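Local coordinates for lipoprotein (Colwellia psychrerythraea, PDB 3O0Y), which is of unknown function but belongs to the DUF885 family, grouped with metallopeptidase-like proteins, and may be a membrane-anchored lipoprotein with a related hydrolytic role, at residues K44-S49 against I127-G132; D67-S72 against I146-V151; F136-I141 against A179-K184. All blocks are in the same frame, centred on the assembly; numbering follows the deposited sequence.

Interaction 1: K44-S49 against I127-G132; sequences KQRALS and IDTWMG
R46 grips the backbone carbonyl of I127 side-on. R46 NE lies 3.0 Å from I127 O. R46 NH2 lies 2.9 Å from I127 O and makes the straighter bond, at 150°. I127 O sits in the guanidinium plane. NH2 arrives in the carbonyl plane, on a lone pair, while NE is tilted from that plane. The third nitrogen, R46 NH1, turns back to Q45 O at 2.9 Å. NH2 also forms a salt bridge with E76, whose other carboxylate oxygen accepts from I127 N. E76 thus backs both the arginine and the strand it holds.

R46 is the N-cap residue of helix 47-53, so the bond ties the start of this helix to strand 126-128. In the first turn of the helix, S49 OG and T129 OG1 share a hydrogen bond of 2.6 Å. The methyl T129 CG2 touches both partners, 3.5 Å from R46 CG. T129 chi1 (58°) sets OG1 between its backbone N and carbonyl carbon. This leaves CG2 beside the backbone N, facing R46. At the end of the strand, D128 makes an Asx turn with W130 N. D128 OD2 takes W130 N at 2.9 Å and M131 N at 3.0 Å, from opposite faces of the carboxylate plane.

The contact is therefore mainly polar. A buried arginine spends its three nitrogens on two carbonyls and one carboxylate, and its charge is probably balanced by E76.

Interaction 2: D67-S72 against I146-V151; sequences DMEFYS and IDIPRV
E69 OE1 accepts a hydrogen bond of 2.6 Å from Y71 OH and lies 3.8 Å from I148 CD1 across the contact. This is loop-on-helix packing in a mostly helical fold. The loop between helices 57-60 and 73-92 meets helix 144-154, which is kinked at P149. The tyrosine hydroxyl comes to OE1 from above the carboxylate plane, 43° out of it. The other oxygen, OE2, accepts from L48 N in the first turn of helix 47-53. Both oxygens of this buried carboxylate are thus satisfied. With an alanine at E69, Y71 OH and L48 N would probably lose their acceptor, and a gap is likely to open beside I148.

Within 146-151, only I148 touches 67-72. Its CG1 branch is anti to the carbonyl carbon (chi1 -74°), which carries CD1 out to E69 and M68. The glutamate chain and the isoleucine run past each other in opposite directions. M68 is bent at chi2 and chi3, which brings its sulfur back towards the helix. Its SD also accepts a weak bond from E69 N. The sulfur meets two branches of one isoleucine: M68 SD is 4.1 Å from I148 CD1 and 4.2 Å from I148 CG2.

Interaction 3: F136-I141 against A179-K184; sequences FIVNQI and ATIIEK
V138 and I181 cross at about a right angle, methyl against methyl. V138 CG2 and I181 CG2 are 3.4 Å apart, which is tighter than usual for two carbons. I137, the preceding residue, also touches I181: I137 CG1 is 4.3 Å from I181 CG2. Its CG1 extends anti to the backbone N (chi1 -167°), and this takes CD1 on to K184. There the isoleucine crosses the lysine chain, again near a right angle. I137 CD1 rests on the aliphatic root of K184, 4.0 Å from K184 CB and the same distance from K184 CG.

The contact joins the loop before helix 144-154 to helix 174-190. The loop keeps its shape partly through N139. N139 ND2 donates to F136 O at 2.9 Å, and its OD1 accepts from I141 N in an Asx turn. V138 also packs on A203 and L207 of helix 197-210.

K184 is bent at chi2 and chi4. Its NZ bonds to the carbonyls of G125 and N123 and forms a salt bridge with D188. The lysine thus serves two chemistries: its carbons pack on I137, while its buried charge is met elsewhere.

Interactions 1 and 2 lie about 9 Å apart between centres. They meet directly where L48 N and E69 OE2 are 3.0 Å apart. Interactions 2 and 3, about 11 Å apart, meet where Y71 N bonds to T180 OG1, also at 3.0 Å. Interactions 1 and 3 are about 14 Å apart and adjoin only in sequence. The loop 67-72 therefore touches both of the other contacts. Y71 reaches both, as its side chain touches R46 and I137. E76, on helix 73-92 just after this loop, binds R46 and also touches K184. Together the contacts join helices 47-53, 144-154 and 174-190 through the loops 67-72 and 136-141.

Interaction 1: K44-S49 against I127-G132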
loop_
_atom_site.group_PDB
_atom_site.type_symbol
_atom_site.label_atom_id
_atom_site.label_comp_id
_atom_site.label_asym_id
_atom_site.label_seq_id
_atom_site.Cartn_x
_atom_site.Cartn_y
_atom_site.Cartn_z
ATOM N N LYS A 44 -10.542 -14.918 -8.738
ATOM C CA LYS A 44 -10.998 -16.225 -8.242
ATOM C C LYS A 44 -10.026 -16.836 -7.248
ATOM O O LYS A 44 -10.430 -17.547 -6.342
ATOM C CB LYS A 44 -11.126 -17.248 -9.383
ATOM C CG LYS A 44 -12.214 -17.092 -10.383
ATOM C CD LYS A 44 -11.843 -18.101 -11.601
ATOM C CE LYS A 44 -12.471 -17.725 -12.992
ATOM N NZ LYS A 44 -11.611 -18.002 -14.242
ATOM N N GLN A 45 -8.743 -16.625 -7.469
ATOM C CA GLN A 45 -7.688 -17.147 -6.615
ATOM C C GLN A 45 -7.275 -16.204 -5.484
ATOM O O GLN A 45 -6.400 -16.507 -4.668
ATOM C CB GLN A 45 -6.505 -17.517 -7.480
ATOM C CG GLN A 45 -6.904 -18.600 -8.451
ATOM C CD GLN A 45 -5.817 -19.020 -9.357
ATOM O OE1 GLN A 45 -5.861 -18.714 -10.566
ATOM N NE2 GLN A 45 -4.857 -19.741 -8.834
ATOM N N ARG A 46 -7.871 -15.002 -5.496
ATOM C CA ARG A 46 -7.624 -13.989 -4.481
ATOM C C ARG A 46 -8.963 -13.426 -4.056
ATOM O O ARG A 46 -9.242 -12.207 -4.164
ATOM C CB ARG A 46 -6.694 -12.874 -5.000
ATOM C CG ARG A 46 -5.305 -13.341 -5.261
ATOM C CD ARG A 46 -4.545 -13.621 -3.992
ATOM N NE ARG A 46 -3.149 -13.966 -4.193
ATOM C CZ ARG A 46 -2.696 -15.217 -4.325
ATOM N NH1 ARG A 46 -3.527 -16.253 -4.401
ATOM N NH2 ARG A 46 -1.391 -15.444 -4.425
ATOM N N ALA A 47 -9.814 -14.333 -3.543
ATOM C CA ALA A 47 -11.233 -13.975 -3.287
ATOM C C ALA A 47 -11.387 -12.900 -2.196
ATOM O O ALA A 47 -12.333 -12.112 -2.229
ATOM C CB ALA A 47 -12.062 -15.222 -2.941
ATOM N N LEU A 48 -10.427 -12.792 -1.266
ATOM C CA LEU A 48 -10.462 -11.701 -0.268
ATOM C C LEU A 48 -10.159 -10.344 -0.870
ATOM O O LEU A 48 -10.793 -9.356 -0.520
ATOM C CB LEU A 48 -9.499 -11.999 0.881
ATOM C CG LEU A 48 -10.320 -13.042 1.648
ATOM C CD1 LEU A 48 -9.844 -14.435 1.704
ATOM C CD2 LEU A 48 -11.214 -12.519 2.714
ATOM N N SER A 49 -9.255 -10.269 -1.841
ATOM C CA SER A 49 -9.115 -9.041 -2.647
ATOM C C SER A 49 -10.395 -8.674 -3.408
ATOM O O SER A 49 -10.776 -7.507 -3.489
ATOM C CB SER A 49 -7.887 -9.159 -3.603
ATOM O OG SER A 49 -6.712 -9.078 -2.808
ATOM N N ILE A 127 2.125 -14.217 -4.558
ATOM C CA ILE A 127 1.638 -13.047 -5.327
ATOM C C ILE A 127 0.635 -12.248 -4.524
ATOM O O ILE A 127 -0.380 -12.786 -4.062
ATOM C CB ILE A 127 0.986 -13.435 -6.653
ATOM C CG1 ILE A 127 1.966 -14.249 -7.539
ATOM C CG2 ILE A 127 0.471 -12.194 -7.389
ATOM C CD1 ILE A 127 3.349 -13.559 -7.731
ATOM N N ASP A 128 0.993 -11.008 -4.245
ATOM C CA ASP A 128 0.161 -10.075 -3.519
ATOM C C ASP A 128 -0.611 -9.191 -4.557
ATOM O O ASP A 128 -0.006 -8.646 -5.511
ATOM C CB ASP A 128 1.088 -9.251 -2.564
ATOM C CG ASP A 128 0.317 -8.415 -1.588
ATOM O OD1 ASP A 128 0.190 -8.875 -0.424
ATOM O OD2 ASP A 128 -0.204 -7.341 -1.999
ATOM N N THR A 129 -1.927 -9.005 -4.367
ATOM C CA THR A 129 -2.686 -8.216 -5.310
ATOM C C THR A 129 -2.327 -6.757 -5.289
ATOM O O THR A 129 -2.703 -6.050 -6.239
ATOM C CB THR A 129 -4.208 -8.336 -5.138
ATOM O OG1 THR A 129 -4.564 -7.935 -3.809
ATOM C CG2 THR A 129 -4.673 -9.879 -5.396
ATOM N N TRP A 130 -1.579 -6.302 -4.281
ATOM C CA TRP A 130 -1.002 -4.941 -4.279
ATOM C C TRP A 130 0.453 -4.930 -4.729
ATOM O O TRP A 130 0.800 -4.219 -5.667
ATOM C CB TRP A 130 -1.193 -4.293 -2.887
ATOM C CG TRP A 130 -0.247 -3.208 -2.567
ATOM C CD1 TRP A 130 -0.231 -1.955 -3.171
ATOM C CD2 TRP A 130 0.786 -3.199 -1.588
ATOM N NE1 TRP A 130 0.778 -1.199 -2.639
ATOM C CE2 TRP A 130 1.435 -1.949 -1.679
ATOM C CE3 TRP A 130 1.258 -4.143 -0.651
ATOM C CZ2 TRP A 130 2.507 -1.611 -0.858
ATOM C CZ3 TRP A 130 2.341 -3.805 0.151
ATOM C CH2 TRP A 130 2.902 -2.540 0.078
ATOM N N MET A 131 1.296 -5.739 -4.077
ATOM C CA MET A 131 2.748 -5.649 -4.232
ATOM C C MET A 131 3.327 -6.562 -5.271
ATOM O O MET A 131 4.520 -6.463 -5.553
ATOM C CB MET A 131 3.460 -5.899 -2.864
ATOM C CG MET A 131 4.591 -4.936 -2.524
ATOM S SD MET A 131 5.561 -5.071 -1.005
ATOM C CE MET A 131 6.616 -6.416 -1.565
ATOM N N GLY A 132 2.486 -7.372 -5.916
ATOM C CA GLY A 132 2.985 -8.388 -6.841
ATOM C C GLY A 132 3.791 -9.431 -6.091
ATOM O O GLY A 132 3.439 -9.813 -4.965
#

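Interaction 2: D67-S72 against I146-V151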
loop_
_atom_site.group_PDB
_atom_site.type_symbol
_atom_site.label_atom_id
_atom_site.label_comp_id
_atom_site.label_asym_id
_atom_site.label_seq_id
_atom_site.Cartn_x
_atom_site.Cartn_y
_atom_site.Cartn_z
ATOM N N ASP A 67 -15.534 -17.903 -0.541
ATOM C CA ASP A 67 -14.312 -18.614 -0.877
ATOM C C ASP A 67 -13.130 -18.100 -0.055
ATOM O O ASP A 67 -13.081 -16.944 0.411
ATOM C CB ASP A 67 -13.980 -18.467 -2.363
ATOM C CG ASP A 67 -14.901 -19.303 -3.292
ATOM O OD1 ASP A 67 -15.907 -19.909 -2.831
ATOM O OD2 ASP A 67 -14.602 -19.338 -4.514
ATOM N N MET A 68 -12.151 -18.977 0.065
ATOM C CA MET A 68 -10.926 -18.710 0.747
ATOM C C MET A 68 -9.776 -18.718 -0.290
ATOM O O MET A 68 -9.927 -19.255 -1.415
ATOM C CB MET A 68 -10.676 -19.787 1.836
ATOM C CG MET A 68 -9.433 -19.533 2.746
ATOM S SD MET A 68 -9.166 -17.902 3.470
ATOM C CE MET A 68 -10.875 -17.545 4.152
ATOM N N GLU A 69 -8.645 -18.114 0.081
ATOM C CA GLU A 69 -7.433 -18.152 -0.725
ATOM C C GLU A 69 -6.529 -19.288 -0.203
ATOM O O GLU A 69 -6.470 -19.500 0.987
ATOM C CB GLU A 69 -6.707 -16.847 -0.575
ATOM C CG GLU A 69 -7.491 -15.662 -1.115
ATOM C CD GLU A 69 -6.868 -14.275 -0.849
ATOM O OE1 GLU A 69 -5.829 -14.145 -0.132
ATOM O OE2 GLU A 69 -7.480 -13.265 -1.333
ATOM N N PHE A 70 -5.845 -19.968 -1.117
ATOM C CA PHE A 70 -4.910 -21.018 -0.793
ATOM C C PHE A 70 -3.595 -20.787 -1.486
ATOM O O PHE A 70 -3.506 -20.249 -2.622
ATOM C CB PHE A 70 -5.485 -22.384 -1.160
ATOM C CG PHE A 70 -6.850 -22.633 -0.547
ATOM C CD1 PHE A 70 -7.005 -22.716 0.823
ATOM C CD2 PHE A 70 -7.968 -22.695 -1.352
ATOM C CE1 PHE A 70 -8.285 -22.908 1.390
ATOM C CE2 PHE A 70 -9.224 -22.894 -0.798
ATOM C CZ PHE A 70 -9.368 -23.026 0.551
ATOM N N TYR A 71 -2.556 -21.238 -0.829
ATOM C CA TYR A 71 -1.197 -20.804 -1.136
ATOM C C TYR A 71 -0.229 -21.963 -1.301
ATOM O O TYR A 71 0.959 -21.773 -1.140
ATOM C CB TYR A 71 -0.678 -19.855 -0.024
ATOM C CG TYR A 71 -1.373 -18.531 -0.108
ATOM C CD1 TYR A 71 -0.960 -17.604 -1.010
ATOM C CD2 TYR A 71 -2.533 -18.286 0.614
ATOM C CE1 TYR A 71 -1.620 -16.365 -1.135
ATOM C CE2 TYR A 71 -3.213 -17.137 0.470
ATOM C CZ TYR A 71 -2.755 -16.157 -0.411
ATOM O OH TYR A 71 -3.451 -14.989 -0.555
ATOM N N SER A 72 -0.694 -23.157 -1.698
ATOM C CA SER A 72 0.235 -24.302 -1.840
ATOM C C SER A 72 1.244 -24.017 -2.975
ATOM O O SER A 72 0.969 -23.221 -3.842
ATOM C CB SER A 72 -0.536 -25.574 -2.187
ATOM O OG SER A 72 -0.883 -25.678 -3.557
ATOM N N ILE A 146 -2.281 -11.936 7.942
ATOM C CA ILE A 146 -2.512 -10.621 8.507
ATOM C C ILE A 146 -3.603 -9.990 7.691
ATOM O O ILE A 146 -4.550 -9.411 8.220
ATOM C CB ILE A 146 -1.212 -9.765 8.446
ATOM C CG1 ILE A 146 -0.191 -10.279 9.431
ATOM C CG2 ILE A 146 -1.526 -8.333 8.723
ATOM C CD1 ILE A 146 1.200 -9.455 9.484
ATOM N N ASP A 147 -3.513 -10.076 6.362
ATOM C CA ASP A 147 -4.514 -9.358 5.545
ATOM C C ASP A 147 -5.889 -10.016 5.429
ATOM O O ASP A 147 -6.861 -9.327 5.220
ATOM C CB ASP A 147 -4.021 -9.025 4.148
ATOM C CG ASP A 147 -2.730 -8.180 4.194
ATOM O OD1 ASP A 147 -2.636 -7.283 5.067
ATOM O OD2 ASP A 147 -1.800 -8.525 3.452
ATOM N N ILE A 148 -5.981 -11.319 5.457
ATOM C CA ILE A 148 -7.294 -11.936 5.277
ATOM C C ILE A 148 -8.165 -11.575 6.503
ATOM O O ILE A 148 -9.335 -11.156 6.364
ATOM C CB ILE A 148 -7.145 -13.416 5.052
ATOM C CG1 ILE A 148 -6.603 -13.694 3.639
ATOM C CG2 ILE A 148 -8.509 -14.198 5.258
ATOM C CD1 ILE A 148 -6.186 -15.127 3.531
ATOM N N PRO A 149 -7.616 -11.646 7.730
ATOM C CA PRO A 149 -8.470 -11.170 8.875
ATOM C C PRO A 149 -8.862 -9.719 8.765
ATOM O O PRO A 149 -10.003 -9.341 9.046
ATOM C CB PRO A 149 -7.585 -11.394 10.096
ATOM C CG PRO A 149 -6.749 -12.515 9.721
ATOM C CD PRO A 149 -6.423 -12.361 8.229
ATOM N N ARG A 150 -7.946 -8.879 8.289
ATOM C CA ARG A 150 -8.293 -7.460 8.100
ATOM C C ARG A 150 -9.454 -7.228 7.102
ATOM O O ARG A 150 -10.354 -6.402 7.348
ATOM C CB ARG A 150 -7.034 -6.608 7.706
ATOM C CG ARG A 150 -7.333 -5.098 7.473
ATOM C CD ARG A 150 -7.081 -4.021 8.629
ATOM N NE ARG A 150 -7.250 -2.604 8.135
ATOM C CZ ARG A 150 -7.545 -1.496 8.850
ATOM N NH1 ARG A 150 -7.747 -1.483 10.190
ATOM N NH2 ARG A 150 -7.651 -0.362 8.173
ATOM N N VAL A 151 -9.415 -7.928 5.970
ATOM C CA VAL A 151 -10.469 -7.795 4.954
ATOM C C VAL A 151 -11.803 -8.273 5.537
ATOM O O VAL A 151 -12.855 -7.648 5.330
ATOM C CB VAL A 151 -10.140 -8.502 3.636
ATOM C CG1 VAL A 151 -11.391 -8.580 2.694
ATOM C CG2 VAL A 151 -8.960 -7.812 2.926
#

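Interaction 3: F136-I141 against A179-K184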
loop_
_atom_site.group_PDB
_atom_site.type_symbol
_atom_site.label_atom_id
_atom_site.label_comp_id
_atom_site.label_asym_id
_atom_site.label_seq_id
_atom_site.Cartn_x
_atom_site.Cartn_y
_atom_site.Cartn_z
ATOM N N PHE A 136 8.207 -13.117 1.414
ATOM C CA PHE A 136 8.038 -13.890 2.670
ATOM C C PHE A 136 6.552 -14.092 2.979
ATOM O O PHE A 136 5.846 -13.125 3.378
ATOM C CB PHE A 136 8.761 -13.196 3.790
ATOM C CG PHE A 136 10.232 -12.948 3.491
ATOM C CD1 PHE A 136 11.079 -13.985 3.126
ATOM C CD2 PHE A 136 10.747 -11.678 3.522
ATOM C CE1 PHE A 136 12.390 -13.730 2.794
ATOM C CE2 PHE A 136 12.092 -11.424 3.180
ATOM C CZ PHE A 136 12.901 -12.458 2.815
ATOM N N ILE A 137 6.069 -15.308 2.719
ATOM C CA ILE A 137 4.619 -15.573 2.820
ATOM C C ILE A 137 4.132 -15.333 4.241
ATOM O O ILE A 137 2.997 -14.918 4.431
ATOM C CB ILE A 137 4.235 -16.930 2.227
ATOM C CG1 ILE A 137 2.736 -17.056 2.058
ATOM C CG2 ILE A 137 4.910 -18.122 3.079
ATOM C CD1 ILE A 137 2.298 -18.231 1.175
ATOM N N VAL A 138 4.988 -15.606 5.236
ATOM C CA VAL A 138 4.707 -15.259 6.614
ATOM C C VAL A 138 5.757 -14.232 7.054
ATOM O O VAL A 138 6.951 -14.434 6.971
ATOM C CB VAL A 138 4.752 -16.507 7.533
ATOM C CG1 VAL A 138 4.562 -16.103 9.031
ATOM C CG2 VAL A 138 3.749 -17.629 7.032
ATOM N N ASN A 139 5.273 -13.073 7.478
ATOM C CA ASN A 139 6.124 -11.976 7.872
ATOM C C ASN A 139 5.365 -11.129 8.912
ATOM O O ASN A 139 4.286 -11.486 9.340
ATOM C CB ASN A 139 6.587 -11.172 6.648
ATOM C CG ASN A 139 5.466 -10.373 5.981
ATOM O OD1 ASN A 139 4.964 -9.432 6.581
ATOM N ND2 ASN A 139 5.077 -10.736 4.762
ATOM N N GLN A 140 6.019 -10.111 9.429
ATOM C CA GLN A 140 5.456 -9.310 10.513
ATOM C C GLN A 140 4.442 -8.219 10.143
ATOM O O GLN A 140 3.845 -7.665 11.012
ATOM C CB GLN A 140 6.643 -8.670 11.294
ATOM C CG GLN A 140 7.109 -7.267 10.837
ATOM C CD GLN A 140 7.903 -7.249 9.491
ATOM O OE1 GLN A 140 8.122 -8.285 8.853
ATOM N NE2 GLN A 140 8.256 -6.045 9.039
ATOM N N ILE A 141 4.357 -7.836 8.887
ATOM C CA ILE A 141 3.643 -6.667 8.442
ATOM C C ILE A 141 2.431 -7.005 7.579
ATOM O O ILE A 141 1.422 -6.349 7.722
ATOM C CB ILE A 141 4.570 -5.604 7.796
ATOM C CG1 ILE A 141 3.830 -4.334 7.374
ATOM C CG2 ILE A 141 5.357 -6.156 6.575
ATOM C CD1 ILE A 141 4.787 -3.120 7.095
ATOM N N ALA A 179 -2.530 -24.784 6.330
ATOM C CA ALA A 179 -1.716 -25.936 5.840
ATOM C C ALA A 179 -1.050 -25.570 4.519
ATOM O O ALA A 179 0.099 -25.867 4.330
ATOM C CB ALA A 179 -2.547 -27.158 5.696
ATOM N N THR A 180 -1.738 -24.799 3.644
ATOM C CA THR A 180 -1.130 -24.507 2.359
ATOM C C THR A 180 0.004 -23.475 2.564
ATOM O O THR A 180 1.013 -23.553 1.880
ATOM C CB THR A 180 -2.146 -24.070 1.293
ATOM O OG1 THR A 180 -2.828 -22.855 1.706
ATOM C CG2 THR A 180 -3.228 -25.176 1.002
ATOM N N ILE A 181 -0.193 -22.504 3.461
ATOM C CA ILE A 181 0.835 -21.489 3.819
ATOM C C ILE A 181 2.096 -22.157 4.340
ATOM O O ILE A 181 3.230 -21.896 3.873
ATOM C CB ILE A 181 0.315 -20.438 4.790
ATOM C CG1 ILE A 181 -0.745 -19.566 4.063
ATOM C CG2 ILE A 181 1.481 -19.566 5.375
ATOM C CD1 ILE A 181 -1.416 -18.546 4.911
ATOM N N ILE A 182 1.921 -23.112 5.256
ATOM C CA ILE A 182 3.066 -23.864 5.751
ATOM C C ILE A 182 3.732 -24.642 4.674
ATOM O O ILE A 182 4.973 -24.659 4.598
ATOM C CB ILE A 182 2.638 -24.812 6.935
ATOM C CG1 ILE A 182 2.243 -23.945 8.142
ATOM C CG2 ILE A 182 3.765 -25.812 7.241
ATOM C CD1 ILE A 182 1.328 -24.678 9.236
ATOM N N GLU A 183 2.953 -25.268 3.810
ATOM C CA GLU A 183 3.545 -26.010 2.690
ATOM C C GLU A 183 4.417 -25.127 1.814
ATOM O O GLU A 183 5.483 -25.579 1.375
ATOM C CB GLU A 183 2.454 -26.651 1.836
ATOM C CG GLU A 183 2.888 -27.771 0.966
ATOM C CD GLU A 183 1.754 -28.235 0.052
ATOM O OE1 GLU A 183 0.541 -27.970 0.391
ATOM O OE2 GLU A 183 2.117 -28.805 -1.029
ATOM N N LYS A 184 3.955 -23.899 1.518
ATOM C CA LYS A 184 4.750 -22.959 0.690
ATOM C C LYS A 184 5.986 -22.436 1.435
ATOM O O LYS A 184 7.077 -22.399 0.888
ATOM C CB LYS A 184 3.880 -21.756 0.233
ATOM C CG LYS A 184 4.503 -20.938 -0.869
ATOM C CD LYS A 184 4.922 -21.738 -2.105
ATOM C CE LYS A 184 5.330 -20.821 -3.260
ATOM N NZ LYS A 184 6.419 -19.869 -2.967
#